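Local structure of putative methyltransferase (Porphyromonas gingivalis, 3LL7) at residues 115-120 and 142-147; 280-285 and 306-311; 363-368 and 376-381. The protein is a putative methyltransferase, probably transferring a methyl group to an acceptor, with ferredoxin-like and THUMP-like regions in its C-terminal part. All coordinates share one frame; numbering follows the deposited sequence.

Interaction 1. Residues 115-120 and 142-147; sequences ASQGIY and GKDVNI
Gly118 of segment 115-120 sits between Asp144 and Asn146 of segment 142-147 and bonds to both, its N donating to Asp144 O at 2.9 Å and its O accepting from Asn146 N at 3.0 Å. Two further backbone bonds extend the pattern: Asp144 N gives to Ser116 O, and Tyr120 N reaches Asn146 O almost straight (172° at the hydrogen). With the strand axes 4.8 Å apart and only 10° from parallel, this is regular parallel pairing. CA-H...O contacts from Gln117, Val145 and Ile119 lie beside these bonds. The strands are the two arms of a beta-alpha-beta unit whose crossover is helix 125-138, and strand 96-99 pairs in parallel with 117-122 on its other edge, an order in keeping with a Rossmann-like methyltransferase core.

Polar contacts cluster where the strands start. The Lys143 chain, folded at chi2 (-67°), brings NZ to 2.9 Å from Ala115 O, above the carbonyl plane; Met112 O is a second acceptor. A water donates to both Ser116 O and Gly142 O.

Apolar contact gathers on the face covered by helix 125-138. Tyr120 CD2 lies 3.5 Å from Ile147 CG2, the methyl meeting the ring obliquely, and both side chains touch Ile135, while Tyr120 OH bonds to Gly103 O. On the opposite face, where helix 156-162 covers Gln117 and Ile119, Gln117 CG lies 4.0 Å from Asp144 CB, the two side chains heading the same way.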
# COMPACT_ATOMS: atom_id res chain seq x y z
N ALA A 115 0.56 14.98 -14.84
CA ALA A 115 -0.50 15.50 -15.69
C ALA A 115 -0.52 17.03 -15.66
O ALA A 115 -0.11 17.63 -14.67
CB ALA A 115 -1.84 14.95 -15.22
N SER A 116 -0.98 17.64 -16.74
CA SER A 116 -1.09 19.11 -16.81
C SER A 116 -2.47 19.61 -16.45
O SER A 116 -2.63 20.76 -16.04
CB SER A 116 -0.71 19.62 -18.20
OG SER A 116 -1.45 18.95 -19.21
N GLN A 117 -3.49 18.77 -16.64
CA GLN A 117 -4.86 19.16 -16.36
C GLN A 117 -5.56 18.04 -15.60
O GLN A 117 -5.38 16.87 -15.91
CB GLN A 117 -5.62 19.45 -17.66
CG GLN A 117 -4.95 20.42 -18.61
CD GLN A 117 -5.68 20.49 -19.94
OE1 GLN A 117 -5.26 19.90 -20.93
NE2 GLN A 117 -6.80 21.19 -19.95
N GLY A 118 -6.37 18.41 -14.60
CA GLY A 118 -7.10 17.42 -13.83
C GLY A 118 -8.45 17.88 -13.31
O GLY A 118 -8.67 19.09 -13.09
N ILE A 119 -9.36 16.93 -13.17
CA ILE A 119 -10.63 17.16 -12.48
C ILE A 119 -10.65 16.24 -11.26
O ILE A 119 -10.44 15.04 -11.37
CB ILE A 119 -11.85 16.84 -13.41
CG1 ILE A 119 -11.82 17.73 -14.66
CG2 ILE A 119 -13.18 16.99 -12.63
CD1 ILE A 119 -12.97 17.48 -15.68
N TYR A 120 -10.91 16.84 -10.10
CA TYR A 120 -11.00 16.13 -8.85
C TYR A 120 -12.47 16.19 -8.50
O TYR A 120 -13.09 17.26 -8.63
CB TYR A 120 -10.16 16.89 -7.82
CG TYR A 120 -10.52 16.68 -6.36
CD1 TYR A 120 -9.67 15.98 -5.52
CD2 TYR A 120 -11.67 17.25 -5.80
CE1 TYR A 120 -9.96 15.80 -4.15
CE2 TYR A 120 -11.98 17.08 -4.44
CZ TYR A 120 -11.10 16.34 -3.62
OH TYR A 120 -11.37 16.17 -2.28
N GLY A 142 2.06 26.00 -13.19
CA GLY A 142 1.56 25.70 -14.52
C GLY A 142 0.59 24.54 -14.60
O GLY A 142 0.55 23.84 -15.62
N LYS A 143 -0.17 24.31 -13.54
CA LYS A 143 -1.14 23.21 -13.49
C LYS A 143 -2.57 23.77 -13.49
O LYS A 143 -2.83 24.80 -12.87
CB LYS A 143 -0.95 22.34 -12.24
CG LYS A 143 0.43 21.74 -12.04
CD LYS A 143 0.76 20.71 -13.10
CE LYS A 143 2.12 20.10 -12.84
NZ LYS A 143 2.32 18.94 -13.75
N ASP A 144 -3.47 23.04 -14.14
CA ASP A 144 -4.85 23.44 -14.37
C ASP A 144 -5.80 22.43 -13.71
O ASP A 144 -5.90 21.29 -14.17
CB ASP A 144 -5.07 23.40 -15.88
CG ASP A 144 -6.23 24.24 -16.34
OD1 ASP A 144 -7.26 24.33 -15.62
OD2 ASP A 144 -6.11 24.81 -17.44
N VAL A 145 -6.50 22.81 -12.64
CA VAL A 145 -7.42 21.87 -11.97
C VAL A 145 -8.86 22.38 -11.78
O VAL A 145 -9.11 23.57 -11.71
CB VAL A 145 -6.87 21.34 -10.61
CG1 VAL A 145 -5.58 20.55 -10.82
CG2 VAL A 145 -6.68 22.46 -9.61
N ASN A 146 -9.81 21.45 -11.70
CA ASN A 146 -11.20 21.76 -11.43
C ASN A 146 -11.58 20.87 -10.24
O ASN A 146 -11.45 19.64 -10.31
CB ASN A 146 -12.05 21.46 -12.66
CG ASN A 146 -13.49 21.96 -12.55
OD1 ASN A 146 -13.89 22.53 -11.54
ND2 ASN A 146 -14.28 21.73 -13.60
N ILE A 147 -12.01 21.49 -9.15
CA ILE A 147 -12.25 20.77 -7.92
C ILE A 147 -13.77 20.77 -7.66
O ILE A 147 -14.36 21.80 -7.34
CB ILE A 147 -11.45 21.43 -6.79
CG1 ILE A 147 -9.94 21.40 -7.13
CG2 ILE A 147 -11.70 20.74 -5.46
CD1 ILE A 147 -9.13 22.51 -6.45
O HOH W 1 -1.89 23.26 -17.46

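Interaction 2. Residues 280-285 and 306-311; sequences RSISIP and AFKTVA
Ile282 and Ile284 both direct their side chains at helix 307-314 and both pack against Lys308, which has the largest buried area of the contact. The close packing is apolar. Ile284 CD1 lies 3.7 Å from Ala311 CB and 4.0 Å from Lys308 CA, so one methyl rests against successive turns of the helix. It gets there because Ile284 CG1 stands between the backbone N and carbonyl carbon (chi1 62°). Ile282 meets Lys308 and Thr309 instead: its CG2 is 4.1 Å from Lys308 CB as the two side chains run alongside with opposite headings, and its CD1 lies 3.8 Å from Thr309 OG1, where the side chains cross nearly at right angles. Thr309 OG1 is hydrogen-bonded to Glu279, whose carboxylate also accepts from Lys308 N.

The outer side is looser. The Lys308 chain bends at chi3 (65°) and carries NZ back toward the backbone of segment 280-285, where its bond to Ile282 O is weak and of uncertain geometry; Arg280 O is 3.5 Å from Lys308 NZ. Ser283 is exposed and points away, and the guanidinium of Arg280 turns elsewhere, to a cation-pi contact with Trp216.

Ile282 is the first residue to leave helical angles after helix 276-281. The contact is thus a helix exit whose extended chain packs against residues 308-311 of helix 307-314, which belongs to the ferredoxin-like region.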
# COMPACT_ATOMS: atom_id res chain seq x y z
N ARG A 280 1.20 -21.34 -12.55
CA ARG A 280 0.51 -22.65 -12.57
C ARG A 280 1.24 -23.72 -13.38
O ARG A 280 1.16 -24.90 -13.06
CB ARG A 280 -0.90 -22.45 -13.12
CG ARG A 280 -1.83 -21.93 -12.05
CD ARG A 280 -3.04 -21.19 -12.61
NE ARG A 280 -3.55 -20.30 -11.57
CZ ARG A 280 -4.70 -19.65 -11.63
NH1 ARG A 280 -5.50 -19.77 -12.69
NH2 ARG A 280 -5.06 -18.87 -10.62
N SER A 281 1.93 -23.26 -14.43
CA SER A 281 2.59 -24.12 -15.43
C SER A 281 3.94 -24.69 -15.00
O SER A 281 4.36 -25.75 -15.46
CB SER A 281 2.79 -23.34 -16.73
OG SER A 281 3.96 -22.54 -16.69
N ILE A 282 4.63 -23.96 -14.13
CA ILE A 282 5.90 -24.37 -13.55
C ILE A 282 5.73 -25.48 -12.52
O ILE A 282 4.72 -25.51 -11.80
CB ILE A 282 6.52 -23.11 -12.83
CG1 ILE A 282 7.08 -22.15 -13.89
CG2 ILE A 282 7.54 -23.50 -11.74
CD1 ILE A 282 7.47 -20.75 -13.22
N SER A 283 6.72 -26.34 -12.41
CA SER A 283 6.80 -27.24 -11.27
C SER A 283 8.23 -27.21 -10.78
O SER A 283 9.17 -27.10 -11.60
CB SER A 283 6.42 -28.68 -11.65
OG SER A 283 5.16 -28.65 -12.27
N ILE A 284 8.37 -27.30 -9.47
CA ILE A 284 9.67 -27.23 -8.82
C ILE A 284 9.89 -28.41 -7.85
O ILE A 284 8.93 -28.99 -7.36
CB ILE A 284 9.86 -25.83 -8.14
CG1 ILE A 284 8.81 -25.63 -7.03
CG2 ILE A 284 9.86 -24.68 -9.16
CD1 ILE A 284 9.02 -24.41 -6.13
N PRO A 285 11.20 -28.60 -7.53
CA PRO A 285 11.73 -29.47 -6.53
C PRO A 285 11.35 -28.88 -5.20
O PRO A 285 11.27 -27.65 -5.04
CB PRO A 285 13.26 -29.40 -6.73
CG PRO A 285 13.53 -28.24 -7.57
CD PRO A 285 12.21 -27.67 -8.06
N ALA A 306 3.36 -15.56 -6.19
CA ALA A 306 4.46 -16.05 -7.04
C ALA A 306 5.32 -17.10 -6.30
O ALA A 306 6.55 -17.04 -6.35
CB ALA A 306 5.37 -14.85 -7.47
N PHE A 307 4.67 -18.06 -5.65
CA PHE A 307 5.36 -19.01 -4.75
C PHE A 307 6.40 -19.86 -5.49
O PHE A 307 7.58 -19.98 -5.06
CB PHE A 307 4.32 -19.91 -4.08
CG PHE A 307 3.22 -19.16 -3.32
CD1 PHE A 307 3.53 -18.23 -2.31
CD2 PHE A 307 1.88 -19.41 -3.59
CE1 PHE A 307 2.51 -17.53 -1.60
CE2 PHE A 307 0.84 -18.72 -2.90
CZ PHE A 307 1.17 -17.78 -1.90
N LYS A 308 5.97 -20.46 -6.59
CA LYS A 308 6.83 -21.30 -7.42
C LYS A 308 7.68 -20.47 -8.36
O LYS A 308 8.86 -20.79 -8.58
CB LYS A 308 5.97 -22.30 -8.20
CG LYS A 308 5.22 -23.25 -7.29
CD LYS A 308 3.90 -23.67 -7.96
CE LYS A 308 4.10 -24.47 -9.19
NZ LYS A 308 2.80 -24.68 -9.96
N THR A 309 7.09 -19.41 -8.93
CA THR A 309 7.82 -18.62 -9.92
C THR A 309 9.13 -18.03 -9.35
O THR A 309 10.14 -17.99 -10.04
CB THR A 309 6.93 -17.51 -10.49
OG1 THR A 309 5.74 -18.13 -11.04
CG2 THR A 309 7.60 -16.80 -11.66
N VAL A 310 9.12 -17.60 -8.11
CA VAL A 310 10.35 -17.04 -7.53
C VAL A 310 11.46 -18.11 -7.56
O VAL A 310 12.60 -17.82 -7.93
CB VAL A 310 10.14 -16.50 -6.10
CG1 VAL A 310 11.51 -16.07 -5.47
CG2 VAL A 310 9.17 -15.32 -6.09
N ALA A 311 11.12 -19.36 -7.19
CA ALA A 311 12.15 -20.42 -7.13
C ALA A 311 12.69 -20.73 -8.55
O ALA A 311 13.90 -20.93 -8.77
CB ALA A 311 11.55 -21.68 -6.48

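Interaction 3. Residues 363-368 and 376-381; sequences ASISCR and ELRQRS. With EDO (1,2-ethanediol), chain C.
Strand 364-368 and helix 376-381 run at 129° to each other with axes 9.0 Å apart, and their backbones come nearest at Ile365 and Arg378. Ile365 fills the gap with two branches. Its CG2 presses on Leu377 CD2 at 3.5 Å, a tight carbon pair, and its CD1 lies over one face of the Arg378 guanidinium, 3.6 Å above the centre of the plane. Cys367 SG adds a looser contact to the same Leu377 methyl, 3.9 Å away.

Arg378 leaves the helix with CG anti to the backbone N (chi1 -177°), and a bend at chi3 turns its guanidinium toward the start of the strand. There it grips Ala363 O end-on with two nitrogens, Arg378 NH2 at 2.8 Å and Arg378 NH1 at 3.1 Å, the oxygen lying in the guanidinium plane; NH1 also bonds to Met383 O. The edge carrying NE and NH2 meets 1,2-ethanediol, probably from the crystallisation liquor: Arg378 NE donates to O1 at 2.8 Å and Arg378 NH2 to O2 at 3.0 Å.

The double grip on Ala363 O, the bond to Met383 O and the Ile365 methyl would restrict the guanidinium's rotation and hold helix 374-381 to the edge strand of the THUMP-like region by polar and apolar contact.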
# COMPACT_ATOMS: atom_id res chain seq x y z
N ALA A 363 17.23 -13.47 19.92
CA ALA A 363 16.91 -13.56 18.49
C ALA A 363 15.57 -12.95 18.13
O ALA A 363 14.68 -12.90 18.94
CB ALA A 363 16.92 -15.03 18.02
N SER A 364 15.44 -12.53 16.88
CA SER A 364 14.14 -12.29 16.26
C SER A 364 13.57 -13.66 15.96
O SER A 364 14.32 -14.61 15.77
CB SER A 364 14.32 -11.52 14.94
OG SER A 364 14.89 -10.24 15.24
N ILE A 365 12.24 -13.78 15.95
CA ILE A 365 11.59 -15.07 15.64
C ILE A 365 10.59 -14.89 14.52
O ILE A 365 9.76 -13.94 14.56
CB ILE A 365 10.91 -15.67 16.87
CG1 ILE A 365 12.01 -16.02 17.90
CG2 ILE A 365 10.04 -16.94 16.49
CD1 ILE A 365 11.46 -16.34 19.32
N SER A 366 10.66 -15.79 13.53
CA SER A 366 9.71 -15.81 12.43
C SER A 366 9.20 -17.23 12.25
O SER A 366 9.82 -18.20 12.73
CB SER A 366 10.37 -15.29 11.13
OG SER A 366 10.59 -13.88 11.21
N CYS A 367 8.04 -17.36 11.61
CA CYS A 367 7.47 -18.67 11.28
C CYS A 367 6.92 -18.67 9.86
O CYS A 367 6.32 -17.65 9.42
CB CYS A 367 6.35 -19.01 12.26
SG CYS A 367 6.99 -19.37 13.89
N ARG A 368 7.19 -19.75 9.14
CA ARG A 368 6.63 -19.98 7.79
C ARG A 368 6.25 -21.43 7.70
O ARG A 368 7.09 -22.26 7.32
CB ARG A 368 7.63 -19.65 6.66
CG ARG A 368 8.06 -18.18 6.57
CD ARG A 368 6.94 -17.33 5.99
NE ARG A 368 7.30 -15.92 6.03
CZ ARG A 368 6.43 -14.94 5.89
NH1 ARG A 368 5.13 -15.22 5.67
NH2 ARG A 368 6.85 -13.67 5.95
N GLU A 376 4.27 -17.40 20.48
CA GLU A 376 4.24 -18.66 21.23
C GLU A 376 5.63 -19.31 21.29
O GLU A 376 6.06 -19.77 22.36
CB GLU A 376 3.25 -19.65 20.59
CG GLU A 376 1.83 -19.23 20.83
CD GLU A 376 0.79 -19.99 20.01
OE1 GLU A 376 1.15 -20.66 19.01
OE2 GLU A 376 -0.41 -19.86 20.36
N LEU A 377 6.31 -19.35 20.15
CA LEU A 377 7.71 -19.82 20.12
C LEU A 377 8.59 -19.02 21.09
O LEU A 377 9.35 -19.60 21.86
CB LEU A 377 8.24 -19.75 18.67
CG LEU A 377 9.57 -20.36 18.23
CD1 LEU A 377 9.74 -21.77 18.78
CD2 LEU A 377 9.51 -20.39 16.64
N ARG A 378 8.45 -17.69 21.08
CA ARG A 378 9.19 -16.87 22.00
C ARG A 378 8.91 -17.18 23.47
O ARG A 378 9.84 -17.36 24.29
CB ARG A 378 8.94 -15.38 21.74
CG ARG A 378 9.82 -14.54 22.68
CD ARG A 378 9.91 -13.07 22.32
NE ARG A 378 10.37 -12.80 20.95
CZ ARG A 378 11.62 -12.90 20.49
NH1 ARG A 378 12.63 -13.33 21.27
NH2 ARG A 378 11.87 -12.57 19.23
N GLN A 379 7.63 -17.21 23.83
CA GLN A 379 7.31 -17.38 25.24
C GLN A 379 7.65 -18.75 25.78
O GLN A 379 8.09 -18.88 26.94
CB GLN A 379 5.85 -17.00 25.54
CG GLN A 379 5.59 -15.50 25.36
CD GLN A 379 4.25 -15.05 25.91
OE1 GLN A 379 3.68 -15.69 26.80
NE2 GLN A 379 3.76 -13.90 25.42
N ARG A 380 7.46 -19.77 24.95
CA ARG A 380 7.71 -21.14 25.38
C ARG A 380 9.20 -21.45 25.46
O ARG A 380 9.60 -22.30 26.25
CB ARG A 380 6.97 -22.12 24.48
CG ARG A 380 5.41 -21.92 24.61
CD ARG A 380 4.61 -22.73 23.59
NE ARG A 380 3.23 -22.21 23.49
CZ ARG A 380 2.16 -22.91 23.10
NH1 ARG A 380 2.27 -24.19 22.76
NH2 ARG A 380 0.97 -22.32 23.05
N SER A 381 10.01 -20.76 24.65
CA SER A 381 11.48 -20.92 24.74
C SER A 381 12.16 -19.93 25.70
O SER A 381 13.34 -20.10 26.03
CB SER A 381 12.12 -20.80 23.36
OG SER A 381 11.91 -19.50 22.81
C1 EDO C . 7.56 -12.75 18.23
O1 EDO C . 7.97 -12.30 19.52
C2 EDO C . 8.25 -11.95 17.13
O2 EDO C . 9.63 -11.69 17.44

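Overall arrangement
From the N terminus, the contacts follow one another in series; none nests within or crosses another. Interaction 1 closes a loop of 21 residues, mostly helix 125-138, and joins neighbouring strands of the large mixed sheet. Interaction 2 closes one of 20 residues containing strand 293-297 and helix 299-304, tying the chain that leaves helix 276-281 to helix 307-314. Interaction 3 spans only seven residues and sets helix 374-381 against an outermost strand of the seven-stranded sheet, which also includes 293-297. Interactions 2 and 3 have centres 28 Å apart and nearest atoms about 8 Å apart; interaction 1 lies across the chain's centre from both, its centre 44 and 51 Å from theirs.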